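Local coordinates for cycloalternan-forming enzyme (Listeria monocytogenes serovar 1/2a, PDB 5F7U), which belongs to glycoside hydrolase family 31 and joins a TIM barrel to several beta-sandwich domains, including a carbohydrate-binding module, at residues L159-S164 with L333-I338; S201-E206 with T216-T221; N240-P245 with D317-V322. The protein carries 1 engineered substitution. All coordinates share one frame; numbering follows the deposited sequence.

Interaction 1 (L159-S164 with L333-I338); sequences LRMELS and LDYYVI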
loop_
_atom_site.group_PDB
_atom_site.type_symbol
_atom_site.label_atom_id
_atom_site.label_comp_id
_atom_site.label_asym_id
_atom_site.label_seq_id
_atom_site.Cartn_x
_atom_site.Cartn_y
_atom_site.Cartn_z
ATOM N N LEU A 159 -12.335 -19.683 -6.318
ATOM C CA LEU A 159 -12.879 -20.244 -7.558
ATOM C C LEU A 159 -12.220 -19.599 -8.764
ATOM O O LEU A 159 -12.097 -18.383 -8.815
ATOM C CB LEU A 159 -14.390 -20.023 -7.598
ATOM C CG LEU A 159 -15.152 -20.362 -8.886
ATOM C CD1 LEU A 159 -15.195 -21.872 -9.107
ATOM C CD2 LEU A 159 -16.562 -19.787 -8.830
ATOM N N ARG A 160 -11.815 -20.413 -9.729
ATOM C CA ARG A 160 -11.225 -19.913 -10.971
ATOM C C ARG A 160 -12.172 -20.203 -12.129
ATOM O O ARG A 160 -12.624 -21.333 -12.300
ATOM C CB ARG A 160 -9.880 -20.604 -11.236
ATOM C CG ARG A 160 -9.091 -19.996 -12.382
ATOM C CD ARG A 160 -7.878 -20.861 -12.628
ATOM N NE ARG A 160 -6.959 -20.261 -13.576
ATOM C CZ ARG A 160 -5.765 -20.779 -13.859
ATOM N NH1 ARG A 160 -5.361 -21.913 -13.265
ATOM N NH2 ARG A 160 -4.964 -20.146 -14.713
ATOM N N MET A 161 -12.445 -19.183 -12.937
ATOM C CA MET A 161 -13.246 -19.324 -14.156
ATOM C C MET A 161 -12.393 -19.120 -15.385
ATOM O O MET A 161 -11.683 -18.134 -15.461
ATOM C CB MET A 161 -14.315 -18.234 -14.194
ATOM C CG MET A 161 -15.676 -18.699 -13.786
ATOM S SD MET A 161 -15.701 -18.979 -12.030
ATOM C CE MET A 161 -15.789 -17.254 -11.501
ATOM N N GLU A 162 -12.505 -20.034 -16.355
ATOM C CA GLU A 162 -11.733 -19.914 -17.581
ATOM C C GLU A 162 -12.688 -20.113 -18.738
ATOM O O GLU A 162 -13.324 -21.177 -18.867
ATOM C CB GLU A 162 -10.585 -20.921 -17.625
ATOM C CG GLU A 162 -9.477 -20.618 -16.620
ATOM C CD GLU A 162 -8.473 -21.745 -16.552
ATOM O OE1 GLU A 162 -8.726 -22.761 -15.861
ATOM O OE2 GLU A 162 -7.442 -21.615 -17.224
ATOM N N LEU A 163 -12.849 -19.062 -19.538
ATOM C CA LEU A 163 -13.812 -19.119 -20.644
ATOM C C LEU A 163 -13.055 -19.244 -21.961
ATOM O O LEU A 163 -12.169 -18.419 -22.255
ATOM C CB LEU A 163 -14.685 -17.855 -20.655
ATOM C CG LEU A 163 -15.629 -17.751 -21.866
ATOM C CD1 LEU A 163 -16.818 -18.724 -21.753
ATOM C CD2 LEU A 163 -16.088 -16.304 -22.020
ATOM N N SER A 164 -13.433 -20.260 -22.743
ATOM C CA SER A 164 -12.970 -20.456 -24.126
ATOM C C SER A 164 -14.171 -20.229 -25.063
ATOM O O SER A 164 -15.002 -21.135 -25.214
ATOM C CB SER A 164 -12.465 -21.911 -24.293
ATOM O OG SER A 164 -12.070 -22.178 -25.636
ATOM N N LEU A 333 -10.362 -16.067 -21.342
ATOM C CA LEU A 333 -10.596 -15.192 -20.200
ATOM C C LEU A 333 -10.381 -16.022 -18.939
ATOM O O LEU A 333 -10.879 -17.129 -18.844
ATOM C CB LEU A 333 -12.030 -14.632 -20.249
ATOM C CG LEU A 333 -12.529 -13.909 -18.983
ATOM C CD1 LEU A 333 -11.749 -12.606 -18.750
ATOM C CD2 LEU A 333 -14.016 -13.610 -19.080
ATOM N N ASP A 334 -9.651 -15.464 -17.974
ATOM C CA ASP A 334 -9.225 -16.210 -16.785
ATOM C C ASP A 334 -9.387 -15.280 -15.582
ATOM O O ASP A 334 -8.689 -14.264 -15.478
ATOM C CB ASP A 334 -7.764 -16.624 -16.996
ATOM C CG ASP A 334 -7.190 -17.460 -15.859
ATOM O OD1 ASP A 334 -7.895 -17.822 -14.898
ATOM O OD2 ASP A 334 -5.982 -17.761 -15.950
ATOM N N TYR A 335 -10.325 -15.595 -14.686
ATOM C CA TYR A 335 -10.506 -14.745 -13.492
ATOM C C TYR A 335 -10.875 -15.548 -12.256
ATOM O O TYR A 335 -11.336 -16.687 -12.358
ATOM C CB TYR A 335 -11.492 -13.582 -13.740
ATOM C CG TYR A 335 -12.946 -13.970 -13.937
ATOM C CD1 TYR A 335 -13.395 -14.427 -15.174
ATOM C CD2 TYR A 335 -13.878 -13.838 -12.891
ATOM C CE1 TYR A 335 -14.732 -14.796 -15.380
ATOM C CE2 TYR A 335 -15.222 -14.199 -13.078
ATOM C CZ TYR A 335 -15.632 -14.669 -14.327
ATOM O OH TYR A 335 -16.930 -15.044 -14.578
ATOM N N TYR A 336 -10.636 -14.958 -11.093
ATOM C CA TYR A 336 -10.844 -15.661 -9.838
ATOM C C TYR A 336 -11.815 -14.885 -8.974
ATOM O O TYR A 336 -11.767 -13.644 -8.933
ATOM C CB TYR A 336 -9.546 -15.794 -9.056
ATOM C CG TYR A 336 -8.420 -16.562 -9.709
ATOM C CD1 TYR A 336 -7.607 -15.970 -10.705
ATOM C CD2 TYR A 336 -8.092 -17.850 -9.274
ATOM C CE1 TYR A 336 -6.544 -16.687 -11.282
ATOM C CE2 TYR A 336 -7.034 -18.561 -9.834
ATOM C CZ TYR A 336 -6.270 -17.977 -10.829
ATOM O OH TYR A 336 -5.218 -18.720 -11.334
ATOM N N VAL A 337 -12.698 -15.614 -8.287
ATOM C CA VAL A 337 -13.462 -15.046 -7.182
ATOM C C VAL A 337 -12.904 -15.673 -5.899
ATOM O O VAL A 337 -12.959 -16.881 -5.717
ATOM C CB VAL A 337 -14.985 -15.288 -7.327
ATOM C CG1 VAL A 337 -15.734 -14.751 -6.103
ATOM C CG2 VAL A 337 -15.498 -14.660 -8.624
ATOM N N ILE A 338 -12.378 -14.817 -5.033
ATOM C CA ILE A 338 -11.536 -15.219 -3.915
ATOM C C ILE A 338 -12.287 -14.957 -2.619
ATOM O O ILE A 338 -12.673 -13.817 -2.344
ATOM C CB ILE A 338 -10.213 -14.418 -3.927
ATOM C CG1 ILE A 338 -9.526 -14.558 -5.309
ATOM C CG2 ILE A 338 -9.301 -14.898 -2.799
ATOM C CD1 ILE A 338 -8.242 -13.758 -5.441
HETATM O O HOH W 1 -6.324 -19.610 -18.492
#
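Arg160 and Asp334 form a two-pronged salt bridge between neighbouring antiparallel strands. NE of Arg160 gives its hydrogen to OD1 of Asp334 at 2.9 Å. NH2 of Arg160 does the same to OD2 of Asp334, also at 2.9 Å. Both bonds are nearly straight, with the carboxylate at the guanidinium edge, near its plane. Each oxygen is met on its syn side. The arginine chain is extended, carrying the guanidinium past the Tyr336 ring. CG of Arg160 lies over a face of that ring, 3.9 Å from its centroid, and OH of Tyr336 rests over the centre of one guanidinium face without bonding. Near the opposite face is the Glu162 carboxylate.

Asp334 holds the arginine, and Glu162 adds only a distant charge. A water donates to OE2 of Glu162 at 2.6 Å and weakly to OD2 of Asp334. His172 also binds Glu162 OE2, and Asn302 binds Asp334 OD2. These partners probably ease the closeness of the two carboxylates.

The backbone N and O of Leu159, Met161 and Leu163 are paired with those of Val337, Tyr335 and Leu333. CB of Met161 lies over the Tyr335 ring, and its CE reaches CE2 of Tyr335 at 3.5 Å. SD of Met161 lies obliquely, 5.3 Å from the centroid of the Tyr335 ring. Bends at chi2 (72°) and chi3 (76°) turn CE back to this ring. The Tyr335 hydroxyl is bonded to Asn240.

This is regular antiparallel pairing, with a salt-bridge network on one face and a Met-aromatic contact on the other, in the beta-rich N-terminal region.

Interaction 2 (S201-E206 with T216-T221); sequences SPYRME and TSEYTT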
loop_
_atom_site.group_PDB
_atom_site.type_symbol
_atom_site.label_atom_id
_atom_site.label_comp_id
_atom_site.label_asym_id
_atom_site.label_seq_id
_atom_site.Cartn_x
_atom_site.Cartn_y
_atom_site.Cartn_z
ATOM N N SER A 201 -30.500 -21.742 -17.712
ATOM C CA SER A 201 -31.236 -21.136 -18.810
ATOM C C SER A 201 -32.046 -19.921 -18.339
ATOM O O SER A 201 -33.147 -20.094 -17.824
ATOM C CB SER A 201 -32.132 -22.184 -19.486
ATOM O OG SER A 201 -32.820 -21.617 -20.594
ATOM N N PRO A 202 -31.524 -18.702 -18.508
ATOM C CA PRO A 202 -30.184 -18.439 -19.051
ATOM C C PRO A 202 -29.082 -18.685 -18.016
ATOM O O PRO A 202 -29.360 -18.710 -16.796
ATOM C CB PRO A 202 -30.248 -16.955 -19.427
ATOM C CG PRO A 202 -31.257 -16.386 -18.500
ATOM C CD PRO A 202 -32.296 -17.455 -18.330
ATOM N N TYR A 203 -27.859 -18.908 -18.502
ATOM C CA TYR A 203 -26.697 -19.078 -17.640
ATOM C C TYR A 203 -26.575 -17.877 -16.697
ATOM O O TYR A 203 -26.624 -16.747 -17.146
ATOM C CB TYR A 203 -25.405 -19.244 -18.458
ATOM C CG TYR A 203 -24.179 -18.904 -17.645
ATOM C CD1 TYR A 203 -23.693 -19.799 -16.678
ATOM C CD2 TYR A 203 -23.544 -17.658 -17.790
ATOM C CE1 TYR A 203 -22.587 -19.464 -15.895
ATOM C CE2 TYR A 203 -22.429 -17.318 -17.006
ATOM C CZ TYR A 203 -21.968 -18.225 -16.058
ATOM O OH TYR A 203 -20.891 -17.904 -15.265
ATOM N N ARG A 204 -26.444 -18.143 -15.400
ATOM C CA ARG A 204 -26.166 -17.092 -14.413
ATOM C C ARG A 204 -25.566 -17.718 -13.174
ATOM O O ARG A 204 -26.153 -18.651 -12.589
ATOM C CB ARG A 204 -27.451 -16.321 -14.048
ATOM C CG ARG A 204 -27.183 -15.136 -13.142
ATOM C CD ARG A 204 -28.454 -14.348 -12.852
ATOM N NE ARG A 204 -28.111 -13.376 -11.813
ATOM C CZ ARG A 204 -28.344 -13.545 -10.516
ATOM N NH1 ARG A 204 -29.005 -14.622 -10.079
ATOM N NH2 ARG A 204 -27.952 -12.602 -9.663
ATOM N N MET A 205 -24.404 -17.197 -12.772
ATOM C CA MET A 205 -23.681 -17.696 -11.603
ATOM C C MET A 205 -23.893 -16.805 -10.378
ATOM O O MET A 205 -23.805 -15.582 -10.481
ATOM C CB MET A 205 -22.180 -17.747 -11.905
ATOM C CG MET A 205 -21.338 -18.273 -10.753
ATOM S SD MET A 205 -19.575 -18.209 -11.075
ATOM C CE MET A 205 -19.397 -19.454 -12.350
ATOM N N GLU A 206 -24.157 -17.442 -9.241
ATOM C CA GLU A 206 -24.062 -16.802 -7.927
ATOM C C GLU A 206 -22.997 -17.500 -7.113
ATOM O O GLU A 206 -22.988 -18.734 -7.027
ATOM C CB GLU A 206 -25.381 -16.911 -7.156
ATOM C CG GLU A 206 -26.563 -16.210 -7.802
ATOM C CD GLU A 206 -27.877 -16.373 -7.041
ATOM O OE1 GLU A 206 -27.950 -17.093 -6.018
ATOM O OE2 GLU A 206 -28.875 -15.799 -7.509
ATOM N N THR A 216 -21.161 -12.599 -4.275
ATOM C CA THR A 216 -21.447 -11.796 -5.468
ATOM C C THR A 216 -22.142 -12.650 -6.510
ATOM O O THR A 216 -22.211 -13.877 -6.380
ATOM C CB THR A 216 -20.180 -11.086 -6.040
ATOM O OG1 THR A 216 -20.567 -10.028 -6.943
ATOM C CG2 THR A 216 -19.211 -12.074 -6.707
ATOM N N SER A 217 -22.658 -12.012 -7.544
ATOM C CA SER A 217 -23.389 -12.763 -8.554
ATOM C C SER A 217 -23.342 -12.000 -9.830
ATOM O O SER A 217 -23.160 -10.785 -9.823
ATOM C CB SER A 217 -24.847 -12.955 -8.141
ATOM O OG SER A 217 -25.485 -11.715 -7.911
ATOM N N GLU A 218 -23.541 -12.720 -10.927
ATOM C CA GLU A 218 -23.662 -12.067 -12.220
ATOM C C GLU A 218 -24.956 -11.284 -12.345
ATOM O O GLU A 218 -25.930 -11.528 -11.601
ATOM C CB GLU A 218 -23.515 -13.097 -13.335
ATOM C CG GLU A 218 -22.071 -13.572 -13.514
ATOM C CD GLU A 218 -21.989 -14.868 -14.318
ATOM O OE1 GLU A 218 -23.041 -15.462 -14.601
ATOM O OE2 GLU A 218 -20.867 -15.290 -14.660
ATOM N N TYR A 219 -24.960 -10.330 -13.272
ATOM C CA TYR A 219 -26.111 -9.462 -13.459
ATOM C C TYR A 219 -27.369 -10.270 -13.814
ATOM O O TYR A 219 -27.270 -11.307 -14.480
ATOM C CB TYR A 219 -25.817 -8.342 -14.459
ATOM C CG TYR A 219 -26.676 -7.125 -14.221
ATOM C CD1 TYR A 219 -26.488 -6.314 -13.085
ATOM C CD2 TYR A 219 -27.696 -6.783 -15.112
ATOM C CE1 TYR A 219 -27.296 -5.205 -12.850
ATOM C CE2 TYR A 219 -28.502 -5.659 -14.894
ATOM C CZ TYR A 219 -28.307 -4.878 -13.759
ATOM O OH TYR A 219 -29.097 -3.769 -13.542
ATOM N N THR A 220 -28.516 -9.805 -13.301
ATOM C CA THR A 220 -29.756 -10.596 -13.210
ATOM C C THR A 220 -30.394 -10.887 -14.552
ATOM O O THR A 220 -31.151 -11.847 -14.674
ATOM C CB THR A 220 -30.821 -9.947 -12.286
ATOM O OG1 THR A 220 -31.853 -10.900 -11.996
ATOM C CG2 THR A 220 -31.456 -8.693 -12.928
ATOM N N THR A 221 -30.103 -10.057 -15.548
ATOM C CA THR A 221 -30.692 -10.226 -16.870
ATOM C C THR A 221 -29.894 -11.274 -17.628
ATOM O O THR A 221 -30.265 -11.668 -18.737
ATOM C CB THR A 221 -30.729 -8.904 -17.665
ATOM O OG1 THR A 221 -29.422 -8.339 -17.718
ATOM C CG2 THR A 221 -31.709 -7.904 -17.028
HETATM O O HOH W 2 -24.980 -14.381 -16.655
#
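Glu218 meets the 201-206 segment with both its side chain and its backbone. N of Glu218 bonds to O of Met205 at 2.9 Å, almost straight. The return bond ends on the side chain, not on the carbonyl: N of Met205 donates to OE1 of Glu218 at 2.9 Å, from well above the carboxylate plane. OH of Tyr203 donates to OE2 of Glu218 at 2.7 Å, on the syn side, with ring and carboxylate planes 70° apart. A water joins O of Tyr203 to OE1 of Glu218, and Asn240 is a further partner of OE2. The buried carboxylate is therefore gripped through both oxygens.

NE and NH2 of Arg204 both donate to the one carbonyl O of Glu218, at 2.9 and 3.0 Å, both bonds bent, as one oxygen is shared. NE approaches from above the carbonyl plane, while NH2 lies nearly in line with the C=O bond. A weak bond also runs from NE to O of Tyr219. CG anti to the backbone N (chi1 -174°) and an extended chain bring the guanidinium over to 216-221.

The charged contact lies within the strand: NH1 of Arg204 bridges to OE2 of Glu206 at 2.8 Å, where it is met by the anti lone pair of that oxygen.

Van der Waals contact is slight: CG of Glu206 touches CB of Ser217 at 3.7 Å, in a non-hydrogen-bonded pair.

The arrangement is a beta hairpin of strands 203-209 and 214-229, with a side-chain carboxylate accepting the bond of a backbone N-H, in the galactose mutarotase-like domain.

Interaction 3 (N240-P245 with D317-V322); sequences NNFMTP and DKYSFV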
loop_
_atom_site.group_PDB
_atom_site.type_symbol
_atom_site.label_atom_id
_atom_site.label_comp_id
_atom_site.label_asym_id
_atom_site.label_seq_id
_atom_site.Cartn_x
_atom_site.Cartn_y
_atom_site.Cartn_z
ATOM N N ASN A 240 -17.537 -9.373 -18.327
ATOM C CA ASN A 240 -18.599 -9.939 -17.505
ATOM C C ASN A 240 -19.226 -8.822 -16.657
ATOM O O ASN A 240 -18.626 -7.748 -16.473
ATOM C CB ASN A 240 -18.112 -11.117 -16.651
ATOM C CG ASN A 240 -19.245 -12.100 -16.315
ATOM O OD1 ASN A 240 -20.419 -11.842 -16.613
ATOM N ND2 ASN A 240 -18.900 -13.222 -15.704
ATOM N N ASN A 241 -20.447 -9.071 -16.200
ATOM C CA ASN A 241 -21.266 -8.074 -15.526
ATOM C C ASN A 241 -21.900 -8.697 -14.320
ATOM O O ASN A 241 -22.386 -9.826 -14.387
ATOM C CB ASN A 241 -22.368 -7.570 -16.476
ATOM C CG ASN A 241 -21.790 -6.877 -17.704
ATOM O OD1 ASN A 241 -21.600 -5.660 -17.706
ATOM N ND2 ASN A 241 -21.475 -7.656 -18.738
ATOM N N PHE A 242 -21.901 -7.944 -13.221
ATOM C CA PHE A 242 -22.252 -8.451 -11.895
ATOM C C PHE A 242 -23.232 -7.519 -11.198
ATOM O O PHE A 242 -23.229 -6.314 -11.459
ATOM C CB PHE A 242 -20.966 -8.604 -11.066
ATOM C CG PHE A 242 -19.942 -9.516 -11.710
ATOM C CD1 PHE A 242 -19.981 -10.903 -11.475
ATOM C CD2 PHE A 242 -18.957 -9.010 -12.568
ATOM C CE1 PHE A 242 -19.051 -11.756 -12.072
ATOM C CE2 PHE A 242 -18.026 -9.866 -13.175
ATOM C CZ PHE A 242 -18.077 -11.236 -12.920
ATOM N N MET A 243 -24.078 -8.081 -10.333
ATOM C CA MET A 243 -25.053 -7.297 -9.573
ATOM C C MET A 243 -24.387 -6.804 -8.300
ATOM O O MET A 243 -23.699 -7.575 -7.633
ATOM C CB MET A 243 -26.248 -8.158 -9.197
ATOM C CG MET A 243 -27.346 -7.377 -8.488
ATOM S SD MET A 243 -28.874 -8.277 -8.705
ATOM C CE MET A 243 -29.025 -8.005 -10.460
ATOM N N THR A 244 -24.605 -5.531 -7.961
ATOM C CA THR A 244 -24.023 -4.961 -6.747
ATOM C C THR A 244 -25.015 -4.086 -5.965
ATOM O O THR A 244 -25.575 -3.131 -6.533
ATOM C CB THR A 244 -22.704 -4.200 -7.031
ATOM O OG1 THR A 244 -22.303 -3.497 -5.844
ATOM C CG2 THR A 244 -22.866 -3.202 -8.213
ATOM N N PRO A 245 -25.226 -4.394 -4.669
ATOM C CA PRO A 245 -26.112 -3.594 -3.821
ATOM C C PRO A 245 -25.528 -2.189 -3.583
ATOM O O PRO A 245 -24.322 -1.993 -3.716
ATOM C CB PRO A 245 -26.180 -4.392 -2.510
ATOM C CG PRO A 245 -24.897 -5.151 -2.476
ATOM C CD PRO A 245 -24.569 -5.481 -3.909
ATOM N N ASP A 317 -26.633 -0.529 -10.027
ATOM C CA ASP A 317 -26.561 -1.842 -9.391
ATOM C C ASP A 317 -25.720 -2.838 -10.190
ATOM O O ASP A 317 -25.840 -4.040 -9.993
ATOM C CB ASP A 317 -27.982 -2.397 -9.125
ATOM C CG ASP A 317 -28.738 -2.762 -10.393
ATOM O OD1 ASP A 317 -28.364 -2.325 -11.501
ATOM O OD2 ASP A 317 -29.756 -3.482 -10.281
ATOM N N LYS A 318 -24.852 -2.334 -11.065
ATOM C CA LYS A 318 -24.039 -3.207 -11.915
ATOM C C LYS A 318 -22.563 -2.861 -11.803
ATOM O O LYS A 318 -22.196 -1.690 -11.885
ATOM C CB LYS A 318 -24.466 -3.052 -13.381
ATOM C CG LYS A 318 -23.762 -4.001 -14.360
ATOM C CD LYS A 318 -24.123 -3.718 -15.814
ATOM C CE LYS A 318 -25.579 -4.022 -16.094
ATOM N NZ LYS A 318 -25.845 -4.101 -17.563
ATOM N N TYR A 319 -21.718 -3.869 -11.619
ATOM C CA TYR A 319 -20.288 -3.675 -11.926
ATOM C C TYR A 319 -19.805 -4.617 -13.011
ATOM O O TYR A 319 -20.329 -5.718 -13.170
ATOM C CB TYR A 319 -19.367 -3.685 -10.692
ATOM C CG TYR A 319 -19.071 -5.043 -10.096
ATOM C CD1 TYR A 319 -17.997 -5.826 -10.567
ATOM C CD2 TYR A 319 -19.846 -5.539 -9.048
ATOM C CE1 TYR A 319 -17.711 -7.074 -9.991
ATOM C CE2 TYR A 319 -19.568 -6.779 -8.452
ATOM C CZ TYR A 319 -18.492 -7.538 -8.925
ATOM O OH TYR A 319 -18.242 -8.767 -8.351
ATOM N N SER A 320 -18.792 -4.173 -13.758
ATOM C CA SER A 320 -18.379 -4.906 -14.952
ATOM C C SER A 320 -16.883 -4.827 -15.097
ATOM O O SER A 320 -16.277 -3.861 -14.629
ATOM C CB SER A 320 -19.015 -4.303 -16.202
ATOM O OG SER A 320 -20.427 -4.156 -16.056
ATOM N N PHE A 321 -16.295 -5.834 -15.736
ATOM C CA PHE A 321 -14.956 -5.647 -16.271
ATOM C C PHE A 321 -14.980 -5.825 -17.770
ATOM O O PHE A 321 -15.748 -6.613 -18.297
ATOM C CB PHE A 321 -13.883 -6.507 -15.582
ATOM C CG PHE A 321 -14.060 -7.998 -15.742
ATOM C CD1 PHE A 321 -13.727 -8.640 -16.939
ATOM C CD2 PHE A 321 -14.512 -8.772 -14.665
ATOM C CE1 PHE A 321 -13.873 -10.017 -17.072
ATOM C CE2 PHE A 321 -14.648 -10.157 -14.781
ATOM C CZ PHE A 321 -14.342 -10.774 -15.997
ATOM N N VAL A 322 -14.145 -5.047 -18.444
ATOM C CA VAL A 322 -13.979 -5.180 -19.889
ATOM C C VAL A 322 -12.485 -5.346 -20.076
ATOM O O VAL A 322 -11.706 -4.457 -19.709
ATOM C CB VAL A 322 -14.502 -3.951 -20.664
ATOM C CG1 VAL A 322 -14.321 -4.166 -22.170
ATOM C CG2 VAL A 322 -15.973 -3.727 -20.368
#
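Strands 240-243 and 318-322 run antiparallel, their axes 4.6 Å apart at the closest and 160° between directions. Asn240 with Phe321 and Phe242 with Tyr319 are the hydrogen-bonded pairs. N of Phe242 reaches O of Tyr319 at 2.7 Å. Beyond the regular pairing, N of Thr244 still bonds to O of Asp317 at 2.8 Å, coming from above the carbonyl plane.

One face is aromatic. CB of Phe242 sits over the Tyr319 ring, 3.5 Å from its centroid. The ring planes differ by only 20°, but the rings are displaced, with centroids 5.0 Å apart and little overlap. Tyr319 has CG between its backbone N and carbonyl carbon (chi1 76°), which swings the ring across toward Phe242. CB of Thr244 meets the same ring at its edge, touching CD2 of Tyr319 at 3.7 Å. CE2 of Phe242 touches CE2 of Phe321 at 3.8 Å, and the Phe321 ring lies with one face toward N of Asn240. The Tyr319 hydroxyl bonds to Thr216.

The other face is more polar. OG of Ser320 donates to OD1 of Asn241 from above the amide plane. At 2.5 Å this bond is unusually short, and its exact length is doubtful. ND2 of Asn241 is bonded to Gln239 and Ser224.

Rows of aromatic side chains on one face of antiparallel strands, packed against Met299 and Tyr335, fit the interior of a beta-sandwich, here in the galactose mutarotase-like region.

All three contacts lie on the same side of the chain's centre, in the N-terminal beta-rich part. Interactions 2 and 3 are about 11 Å apart between centres, and each is about 15 Å from interaction 1. Along the chain, interaction 2 closes before interaction 3 opens, and both are nested inside the loop closed by interaction 1. Interactions 2 and 3 lie on successive strand pairs, 203-209 with 214-229 and 235-243 with 318-327, joined by the pairing of 214-229 with 235-243. Interaction 1 packs against both: Met161 meets Met205, and Leu333 and Tyr335 meet Phe321. Asn240 bonds to both Tyr335 and Glu218. This is consistent with strands distant in sequence packing together in the galactose mutarotase-like region.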